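Local coordinates for galactose-binding like protein (Bacteroides thetaiotaomicron, PDB 7M1A) that is a SusE-like, calcium-binding protein whose galactose-binding-like domain probably serves in carbohydrate recognition, with a possible degradative role, at residues Lys67-His81 / Asn165-Gly177. Numbering follows the deposited sequence.
Sequences KLSRFALWAIQDEKH and NYNICFTELTFWG. With CA (calcium ion), chain F; EDO (1,2-ethanediol), chain C; EDO (1,2-ethanediol), chain E.
Two classic beta bulges bracket this antiparallel strand pair: Ser69 and Arg70 share Trp176 as partner, and Thr171 and Glu172 share Trp74. The strands are the central pair of a four-stranded sheet in what is probably a galactose-binding-like beta sandwich. At the first bulge, Ser69 N and Arg70 N reach Trp176 O from one side of its plane, at 2.8 and 3.3 Å. At the second, Thr171 N bonds to Trp74 O, while Thr171 O and Glu172 OE1 each bind the calcium at 2.3 Å. Tyr28, Asn31 and Arg33 add ligands. The edge of the Trp74 ring runs along strand 172-176, with CZ3 3.4 Å from Thr174 OG1, whose main polar partner is Lys5. Past strand 70-74, His81 CD2 meets Cys169 SG at 3.7 Å. The imidazole lies between Ile76 CG2 and Lys80 CG, and ND1 donates to the syn lone pair of Asp78 OD1. Replacing His81 by an alanine is likely to leave Asp78 OD1 without its imidazole N-H partner and open a gap beside Cys169 SG. Phe71, Leu73, Leu173 and Phe175 line an apolar face against strands 56-66, 88-96 and 151-158. Leu73 extends CG away from its backbone N (chi1 -178°), and CD1 then sits over one face of Phe170, 3.7 Å from the ring centroid.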
ATOM      1  N   LYS A  67      -0.257  -9.271  21.848  1.00 10.28           N
ATOM      2  CA  LYS A  67      -1.490  -9.858  22.488  1.00  9.82           C
ATOM      3  C   LYS A  67      -2.568  -8.758  22.521  1.00  6.87           C
ATOM      4  O   LYS A  67      -2.376  -7.756  23.246  1.00 10.08           O
ATOM      5  CB  LYS A  67      -1.227 -10.372  23.921  1.00 11.74           C
ATOM      6  CG  LYS A  67      -2.442 -11.037  24.542  1.00 13.03           C
ATOM      7  CD  LYS A  67      -2.741 -12.399  24.082  1.00 12.55           C
ATOM      8  CE  LYS A  67      -3.717 -13.115  24.979  1.00 19.89           C
ATOM      9  NZ  LYS A  67      -3.997 -14.459  24.433  1.00 22.08           N
ATOM     10  N   LEU A  68      -3.604  -8.867  21.678  1.00  8.63           N
ATOM     11  CA  LEU A  68      -4.503  -7.751  21.536  1.00  8.42           C
ATOM     12  C   LEU A  68      -5.444  -7.712  22.750  1.00  7.31           C
ATOM     13  O   LEU A  68      -5.988  -8.717  23.199  1.00  9.54           O
ATOM     14  CB  LEU A  68      -5.371  -7.901  20.279  1.00  9.31           C
ATOM     15  CG  LEU A  68      -4.566  -7.812  18.981  1.00  9.32           C
ATOM     16  CD1 LEU A  68      -5.500  -8.012  17.784  1.00 10.73           C
ATOM     17  CD2 LEU A  68      -3.848  -6.472  18.929  1.00 10.75           C
ATOM     18  N   SER A  69      -5.809  -6.471  23.135  1.00  8.14           N
ATOM     19  CA  SER A  69      -6.760  -6.225  24.225  1.00  8.01           C
ATOM     20  C   SER A  69      -8.024  -5.489  23.759  1.00  7.77           C
ATOM     21  O   SER A  69      -9.137  -5.855  24.172  1.00  8.61           O
ATOM     22  CB  SER A  69      -6.091  -5.487  25.307  1.00 10.44           C
ATOM     23  OG  SER A  69      -5.623  -4.221  24.848  1.00 13.84           O
ATOM     24  N   ARG A  70      -7.880  -4.491  22.845  1.00  7.86           N
ATOM     25  CA  ARG A  70      -9.046  -3.740  22.424  1.00  7.53           C
ATOM     26  C   ARG A  70      -8.876  -3.283  20.982  1.00  5.83           C
ATOM     27  O   ARG A  70      -7.732  -3.182  20.445  1.00  7.79           O
ATOM     28  CB  ARG A  70      -9.234  -2.509  23.359  1.00 10.06           C
ATOM     29  CG  ARG A  70      -9.457  -2.845  24.835  1.00  9.54           C
ATOM     30  CD  ARG A  70     -10.028  -1.661  25.627  1.00 12.97           C
ATOM     31  NE  ARG A  70     -11.458  -1.414  25.478  1.00  9.80           N
ATOM     32  CZ  ARG A  70     -11.990  -0.518  24.658  1.00  9.54           C
ATOM     33  NH1 ARG A  70     -11.204   0.441  24.130  1.00 10.43           N
ATOM     34  NH2 ARG A  70     -13.279  -0.374  24.472  1.00 12.89           N
ATOM     35  N   PHE A  71     -10.048  -2.997  20.361  1.00  7.28           N
ATOM     36  CA  PHE A  71     -10.144  -2.529  18.988  1.00  6.23           C
ATOM     37  C   PHE A  71     -11.184  -1.426  18.912  1.00  6.96           C
ATOM     38  O   PHE A  71     -12.229  -1.528  19.596  1.00  8.12           O
ATOM     39  CB  PHE A  71     -10.453  -3.708  18.050  1.00  7.23           C
ATOM     40  CG  PHE A  71     -10.781  -3.297  16.645  1.00  7.52           C
ATOM     41  CD1 PHE A  71      -9.784  -2.951  15.741  1.00  9.09           C
ATOM     42  CD2 PHE A  71     -12.128  -3.121  16.291  1.00  7.58           C
ATOM     43  CE1 PHE A  71     -10.158  -2.604  14.450  1.00 10.58           C
ATOM     44  CE2 PHE A  71     -12.463  -2.803  15.002  1.00  8.94           C
ATOM     45  CZ  PHE A  71     -11.493  -2.537  14.092  1.00  8.40           C
ATOM     46  N   ALA A  72     -10.922  -0.403  18.124  1.00  7.61           N
ATOM     47  CA  ALA A  72     -11.930   0.628  17.870  1.00  6.19           C
ATOM     48  C   ALA A  72     -11.903   1.017  16.408  1.00  5.88           C
ATOM     49  O   ALA A  72     -10.841   0.980  15.774  1.00  7.37           O
ATOM     50  CB  ALA A  72     -11.764   1.839  18.809  1.00  7.83           C
ATOM     51  N   LEU A  73     -13.007   1.524  15.869  1.00  7.09           N
ATOM     52  CA  LEU A  73     -13.117   1.927  14.493  1.00  6.29           C
ATOM     53  C   LEU A  73     -14.086   3.099  14.429  1.00  6.75           C
ATOM     54  O   LEU A  73     -15.175   3.014  15.022  1.00  7.47           O
ATOM     55  CB  LEU A  73     -13.541   0.781  13.583  1.00  6.88           C
ATOM     56  CG  LEU A  73     -13.646   1.074  12.061  1.00  6.70           C
ATOM     57  CD1 LEU A  73     -13.246  -0.181  11.253  1.00  7.53           C
ATOM     58  CD2 LEU A  73     -15.054   1.577  11.657  1.00  8.69           C
ATOM     59  N   TRP A  74     -13.743   4.116  13.625  1.00  6.98           N
ATOM     60  CA  TRP A  74     -14.583   5.309  13.450  1.00  6.24           C
ATOM     61  C   TRP A  74     -14.985   5.424  11.977  1.00  6.05           C
ATOM     62  O   TRP A  74     -14.130   5.450  11.104  1.00  6.58           O
ATOM     63  CB  TRP A  74     -13.822   6.621  13.845  1.00  6.17           C
ATOM     64  CG  TRP A  74     -13.597   6.675  15.322  1.00  7.20           C
ATOM     65  CD1 TRP A  74     -14.356   7.382  16.206  1.00  9.47           C
ATOM     66  CD2 TRP A  74     -12.576   5.996  16.125  1.00  6.46           C
ATOM     67  NE1 TRP A  74     -13.860   7.228  17.484  1.00  7.92           N
ATOM     68  CE2 TRP A  74     -12.740   6.407  17.464  1.00  7.54           C
ATOM     69  CE3 TRP A  74     -11.440   5.238  15.866  1.00  8.27           C
ATOM     70  CZ2 TRP A  74     -11.925   6.019  18.521  1.00  8.66           C
ATOM     71  CZ3 TRP A  74     -10.593   4.826  16.884  1.00  9.37           C
ATOM     72  CH2 TRP A  74     -10.857   5.192  18.222  1.00  9.29           C
ATOM     73  N   ALA A  75     -16.248   5.702  11.750  1.00  6.39           N
ATOM     74  CA  ALA A  75     -16.800   6.152  10.488  1.00  7.34           C
ATOM     75  C   ALA A  75     -16.321   7.586  10.177  1.00  7.36           C
ATOM     76  O   ALA A  75     -15.972   8.367  11.076  1.00  8.29           O
ATOM     77  CB  ALA A  75     -18.332   6.078  10.526  1.00  9.01           C
ATOM     78  N   ILE A  76     -16.307   7.918   8.878  1.00  8.09           N
ATOM     79  CA  ILE A  76     -15.973   9.296   8.487  1.00  7.95           C
ATOM     80  C   ILE A  76     -17.013  10.221   9.170  1.00  8.22           C
ATOM     81  O   ILE A  76     -18.215   9.908   9.269  1.00  9.48           O
ATOM     82  CB  ILE A  76     -16.030   9.399   6.944  1.00  7.94           C
ATOM     83  CG1 ILE A  76     -14.912   8.535   6.309  1.00  9.59           C
ATOM     84  CG2 ILE A  76     -15.983  10.867   6.445  1.00 10.87           C
ATOM     85  CD1 ILE A  76     -15.127   8.288   4.810  1.00 10.61           C
ATOM     86  N   GLN A  77     -16.512  11.288   9.804  1.00  9.05           N
ATOM     87  CA  GLN A  77     -17.266  11.988  10.877  1.00 10.02           C
ATOM     88  C   GLN A  77     -18.214  13.113  10.410  1.00 12.15           C
ATOM     89  O   GLN A  77     -18.083  14.314  10.761  1.00 13.81           O
ATOM     90  CB  GLN A  77     -16.239  12.525  11.886  1.00 11.65           C
ATOM     91  CG  GLN A  77     -15.436  11.436  12.630  1.00 11.19           C
ATOM     92  CD  GLN A  77     -16.251  10.727  13.696  1.00 12.11           C
ATOM     93  OE1 GLN A  77     -16.560   9.480  13.666  1.00 13.80           O
ATOM     94  NE2 GLN A  77     -16.533  11.501  14.715  1.00 13.68           N
ATOM     95  N   ASP A  78     -19.161  12.696   9.571  1.00 11.07           N
ATOM     96  CA  ASP A  78     -20.172  13.661   9.148  1.00 11.61           C
ATOM     97  C   ASP A  78     -21.496  12.947   8.866  1.00 11.32           C
ATOM     98  O   ASP A  78     -21.537  11.693   8.853  1.00 14.61           O
ATOM     99  CB  ASP A  78     -19.677  14.414   7.907  1.00 12.04           C
ATOM    100  CG  ASP A  78     -19.180  13.535   6.768  1.00 10.82           C
ATOM    101  OD1 ASP A  78     -19.751  12.482   6.542  1.00 13.85           O
ATOM    102  OD2 ASP A  78     -18.171  13.926   6.146  1.00 13.51           O
ATOM    103  N   GLU A  79     -22.571  13.764   8.714  1.00 13.43           N
ATOM    104  CA  GLU A  79     -23.869  13.108   8.617  1.00 16.82           C
ATOM    105  C   GLU A  79     -24.022  12.262   7.364  1.00 15.88           C
ATOM    106  O   GLU A  79     -24.742  11.237   7.417  1.00 19.95           O
ATOM    107  CB  GLU A  79     -24.959  14.156   8.626  1.00 22.37           C
ATOM    108  CG  GLU A  79     -25.098  14.768  10.012  1.00 29.27           C
ATOM    109  CD  GLU A  79     -26.250  15.751  10.108  1.00 39.52           C
ATOM    110  OE1 GLU A  79     -26.480  16.274  11.227  1.00 46.30           O
ATOM    111  OE2 GLU A  79     -26.901  15.982   9.042  1.00 58.24           O
ATOM    112  N   LYS A  80     -23.259  12.587   6.309  1.00 14.13           N
ATOM    113  CA  LYS A  80     -23.289  11.794   5.081  1.00 14.68           C
ATOM    114  C   LYS A  80     -22.888  10.338   5.393  1.00 13.38           C
ATOM    115  O   LYS A  80     -23.436   9.410   4.800  1.00 14.55           O
ATOM    116  CB  LYS A  80     -22.345  12.413   4.043  1.00 16.71           C
ATOM    117  CG  LYS A  80     -22.258  11.573   2.791  1.00 20.03           C
ATOM    118  CD  LYS A  80     -21.291  12.125   1.744  1.00 20.57           C
ATOM    119  CE  LYS A  80     -21.539  11.473   0.391  1.00 32.20           C
ATOM    120  NZ  LYS A  80     -20.614  11.897  -0.692  1.00 31.48           N
ATOM    121  N   HIS A  81     -21.988  10.123   6.358  1.00 10.54           N
ATOM    122  CA  HIS A  81     -21.406   8.815   6.633  1.00 10.44           C
ATOM    123  C   HIS A  81     -21.921   8.176   7.919  1.00  9.65           C
ATOM    124  O   HIS A  81     -21.748   6.986   8.093  1.00 12.24           O
ATOM    125  CB  HIS A  81     -19.873   8.877   6.584  1.00  9.73           C
ATOM    126  CG  HIS A  81     -19.374   9.236   5.234  1.00 10.14           C
ATOM    127  ND1 HIS A  81     -19.112  10.516   4.940  1.00 10.14           N
ATOM    128  CD2 HIS A  81     -18.967   8.483   4.163  1.00 11.54           C
ATOM    129  CE1 HIS A  81     -18.625  10.600   3.699  1.00 10.97           C
ATOM    130  NE2 HIS A  81     -18.519   9.369   3.185  1.00 12.27           N
ATOM    131  N   ASN A 165     -24.667  -3.079   1.020  1.00 11.04           N
ATOM    132  CA  ASN A 165     -23.772  -3.763   0.096  1.00  9.37           C
ATOM    133  C   ASN A 165     -22.417  -4.046   0.773  1.00  9.34           C
ATOM    134  O   ASN A 165     -22.247  -3.927   1.990  1.00 10.40           O
ATOM    135  CB  ASN A 165     -23.703  -3.105  -1.295  1.00  9.76           C
ATOM    136  CG  ASN A 165     -23.064  -1.713  -1.261  1.00 10.46           C
ATOM    137  OD1 ASN A 165     -21.871  -1.561  -1.016  1.00 11.42           O
ATOM    138  ND2 ASN A 165     -23.840  -0.649  -1.526  1.00 12.83           N
ATOM    139  N   TYR A 166     -21.441  -4.484  -0.044  1.00  9.20           N
ATOM    140  CA  TYR A 166     -20.203  -5.065   0.481  1.00  8.23           C
ATOM    141  C   TYR A 166     -19.071  -4.020   0.577  1.00  7.88           C
ATOM    142  O   TYR A 166     -18.024  -4.357   1.119  1.00  9.44           O
ATOM    143  CB  TYR A 166     -19.716  -6.225  -0.404  1.00  8.89           C
ATOM    144  CG  TYR A 166     -20.562  -7.462  -0.366  1.00  8.84           C
ATOM    145  CD1 TYR A 166     -21.001  -8.025   0.824  1.00 10.02           C
ATOM    146  CD2 TYR A 166     -21.078  -7.985  -1.548  1.00 10.93           C
ATOM    147  CE1 TYR A 166     -21.794  -9.194   0.854  1.00 12.43           C
ATOM    148  CE2 TYR A 166     -21.883  -9.121  -1.536  1.00 15.80           C
ATOM    149  CZ  TYR A 166     -22.268  -9.707  -0.334  1.00 14.42           C
ATOM    150  OH  TYR A 166     -23.034 -10.843  -0.318  1.00 20.57           O
ATOM    151  N   ASN A 167     -19.268  -2.786   0.041  1.00  8.31           N
ATOM    152  CA  ASN A 167     -18.239  -1.756   0.099  1.00  8.51           C
ATOM    153  C   ASN A 167     -17.953  -1.346   1.535  1.00  7.72           C
ATOM    154  O   ASN A 167     -18.759  -1.522   2.426  1.00  7.91           O
ATOM    155  CB  ASN A 167     -18.618  -0.608  -0.851  1.00  8.39           C
ATOM    156  CG  ASN A 167     -18.445  -1.048  -2.284  1.00  7.29           C
ATOM    157  OD1 ASN A 167     -17.299  -1.242  -2.742  1.00  8.68           O
ATOM    158  ND2 ASN A 167     -19.536  -1.188  -3.021  1.00  8.66           N
ATOM    159  N   ILE A 168     -16.813  -0.686   1.716  1.00  7.00           N
ATOM    160  CA  ILE A 168     -16.527  -0.118   3.021  1.00  7.09           C
ATOM    161  C   ILE A 168     -15.759   1.202   2.883  1.00  6.34           C
ATOM    162  O   ILE A 168     -14.846   1.343   2.062  1.00  7.89           O
ATOM    163  CB  ILE A 168     -15.768  -1.128   3.942  1.00  6.88           C
ATOM    164  CG1 ILE A 168     -15.554  -0.591   5.364  1.00  8.01           C
ATOM    165  CG2 ILE A 168     -14.449  -1.560   3.282  1.00  8.84           C
ATOM    166  CD1 ILE A 168     -15.035  -1.615   6.333  1.00  8.66           C
ATOM    167  N   CYS A 169     -16.079   2.182   3.757  1.00  7.03           N
ATOM    168  CA  CYS A 169     -15.238   3.363   3.929  1.00  7.01           C
ATOM    169  C   CYS A 169     -15.260   3.700   5.442  1.00  6.92           C
ATOM    170  O   CYS A 169     -16.273   3.523   6.119  1.00  7.26           O
ATOM    171  CB  CYS A 169     -15.762   4.540   3.094  1.00  9.18           C
ATOM    172  SG  CYS A 169     -17.431   5.136   3.468  1.00  9.49           S
ATOM    173  N   PHE A 170     -14.174   4.278   5.938  1.00  6.41           N
ATOM    174  CA  PHE A 170     -14.084   4.722   7.320  1.00  7.09           C
ATOM    175  C   PHE A 170     -12.818   5.570   7.481  1.00  5.92           C
ATOM    176  O   PHE A 170     -11.990   5.610   6.527  1.00  6.75           O
ATOM    177  CB  PHE A 170     -14.155   3.605   8.371  1.00  7.76           C
ATOM    178  CG  PHE A 170     -12.988   2.675   8.369  1.00  5.52           C
ATOM    179  CD1 PHE A 170     -12.897   1.660   7.384  1.00  7.23           C
ATOM    180  CD2 PHE A 170     -12.002   2.748   9.329  1.00  6.95           C
ATOM    181  CE1 PHE A 170     -11.839   0.742   7.391  1.00  7.32           C
ATOM    182  CE2 PHE A 170     -10.927   1.825   9.325  1.00  6.46           C
ATOM    183  CZ  PHE A 170     -10.858   0.861   8.335  1.00  7.71           C
ATOM    184  N   THR A 171     -12.657   6.257   8.647  1.00  6.69           N
ATOM    185  CA  THR A 171     -11.582   7.225   8.799  1.00  5.92           C
ATOM    186  C   THR A 171     -10.415   6.723   9.667  1.00  6.05           C
ATOM    187  O   THR A 171      -9.268   7.231   9.436  1.00  6.95           O
ATOM    188  CB  THR A 171     -12.078   8.583   9.318  1.00  7.00           C
ATOM    189  OG1 THR A 171     -10.971   9.489   9.399  1.00  8.27           O
ATOM    190  CG2 THR A 171     -12.696   8.522  10.713  1.00  8.19           C
ATOM    191  N   GLU A 172     -10.612   5.865  10.683  1.00  6.09           N
ATOM    192  CA  GLU A 172      -9.516   5.533  11.593  1.00  6.13           C
ATOM    193  C   GLU A 172      -9.866   4.236  12.304  1.00  5.36           C
ATOM    194  O   GLU A 172     -11.058   3.984  12.586  1.00  6.49           O
ATOM    195  CB  GLU A 172      -9.295   6.639  12.660  1.00  7.31           C
ATOM    196  CG  GLU A 172      -8.020   6.510  13.491  1.00  6.79           C
ATOM    197  CD  GLU A 172      -6.710   6.682  12.713  1.00  6.64           C
ATOM    198  OE1 GLU A 172      -6.731   7.123  11.549  1.00  7.45           O
ATOM    199  OE2 GLU A 172      -5.660   6.461  13.322  1.00  6.50           O
ATOM    200  N   LEU A 173      -8.835   3.450  12.639  1.00  5.86           N
ATOM    201  CA  LEU A 173      -8.998   2.355  13.583  1.00  6.51           C
ATOM    202  C   LEU A 173      -7.879   2.448  14.599  1.00  5.38           C
ATOM    203  O   LEU A 173      -6.877   3.148  14.362  1.00  6.07           O
ATOM    204  CB  LEU A 173      -9.112   0.987  12.877  1.00  6.44           C
ATOM    205  CG  LEU A 173      -8.106   0.671  11.777  1.00  6.88           C
ATOM    206  CD1 LEU A 173      -6.726   0.498  12.395  1.00  8.99           C
ATOM    207  CD2 LEU A 173      -8.570  -0.586  11.044  1.00  7.68           C
ATOM    208  N   THR A 174      -8.046   1.763  15.750  1.00  6.84           N
ATOM    209  CA  THR A 174      -7.002   1.741  16.759  1.00  5.66           C
ATOM    210  C   THR A 174      -6.988   0.337  17.358  1.00  6.26           C
ATOM    211  O   THR A 174      -8.051  -0.237  17.620  1.00  7.07           O
ATOM    212  CB  THR A 174      -7.280   2.770  17.870  1.00  6.66           C
ATOM    213  OG1 THR A 174      -7.346   4.060  17.215  1.00  7.15           O
ATOM    214  CG2 THR A 174      -6.179   2.828  18.908  1.00  7.22           C
ATOM    215  N   PHE A 175      -5.773  -0.174  17.626  1.00  7.55           N
ATOM    216  CA  PHE A 175      -5.605  -1.397  18.401  1.00  8.18           C
ATOM    217  C   PHE A 175      -4.856  -1.067  19.703  1.00  7.32           C
ATOM    218  O   PHE A 175      -3.961  -0.221  19.737  1.00  7.52           O
ATOM    219  CB  PHE A 175      -4.762  -2.468  17.711  1.00  8.53           C
ATOM    220  CG  PHE A 175      -5.450  -3.078  16.525  1.00  7.72           C
ATOM    221  CD1 PHE A 175      -5.507  -2.458  15.255  1.00  8.40           C
ATOM    222  CD2 PHE A 175      -6.134  -4.260  16.693  1.00 10.08           C
ATOM    223  CE1 PHE A 175      -6.210  -3.048  14.204  1.00 12.23           C
ATOM    224  CE2 PHE A 175      -6.837  -4.836  15.629  1.00 12.36           C
ATOM    225  CZ  PHE A 175      -6.882  -4.251  14.361  1.00 12.20           C
ATOM    226  N   TRP A 176      -5.225  -1.778  20.771  1.00  8.29           N
ATOM    227  CA  TRP A 176      -4.496  -1.766  22.024  1.00  7.01           C
ATOM    228  C   TRP A 176      -4.052  -3.205  22.323  1.00  7.56           C
ATOM    229  O   TRP A 176      -4.771  -4.113  21.943  1.00  8.43           O
ATOM    230  CB  TRP A 176      -5.342  -1.153  23.180  1.00  6.31           C
ATOM    231  CG  TRP A 176      -5.732   0.281  23.070  1.00  7.04           C
ATOM    232  CD1 TRP A 176      -5.116   1.355  23.668  1.00  7.22           C
ATOM    233  CD2 TRP A 176      -6.800   0.817  22.245  1.00  5.60           C
ATOM    234  NE1 TRP A 176      -5.757   2.480  23.313  1.00  7.11           N
ATOM    235  CE2 TRP A 176      -6.804   2.220  22.479  1.00  5.70           C
ATOM    236  CE3 TRP A 176      -7.808   0.286  21.411  1.00  7.03           C
ATOM    237  CZ2 TRP A 176      -7.781   3.056  21.963  1.00  7.05           C
ATOM    238  CZ3 TRP A 176      -8.791   1.123  20.894  1.00  8.88           C
ATOM    239  CH2 TRP A 176      -8.778   2.512  21.160  1.00  6.15           C
ATOM    240  N   GLY A 177      -2.891  -3.378  22.999  1.00 10.17           N
ATOM    241  CA  GLY A 177      -2.513  -4.697  23.551  1.00  9.26           C
ATOM    242  C   GLY A 177      -1.154  -4.760  24.202  1.00 17.84           C
ATOM    243  O   GLY A 177      -0.820  -3.604  24.619  1.00 16.83           O
TER
HETATM  244 CA    CA F 404      -7.504   8.608   9.963  1.00  8.73          CA
HETATM  245  C1  EDO C 401     -16.392  10.887   0.315  1.00 22.87           C
HETATM  246  O1  EDO C 401     -15.961  10.503   1.594  1.00 24.64           O
HETATM  247  C2  EDO C 401     -16.772   9.602  -0.192  1.00 19.60           C
HETATM  248  O2  EDO C 401     -17.835   9.043   0.538  1.00 21.60           O
HETATM  249  C1  EDO E 403     -20.080   7.012  -1.834  1.00 22.77           C
HETATM  250  O1  EDO E 403     -19.279   7.094  -0.681  1.00 23.38           O
HETATM  251  C2  EDO E 403     -20.957   8.237  -1.980  1.00 27.45           C
HETATM  252  O2  EDO E 403     -20.080   9.247  -1.662  1.00 35.02           O
HETATM  253  O   HOH W   1     -17.359   5.883   7.105  1.00  9.12           O
HETATM  254  O   HOH W   2      -7.996  10.545   8.727  1.00  9.40           O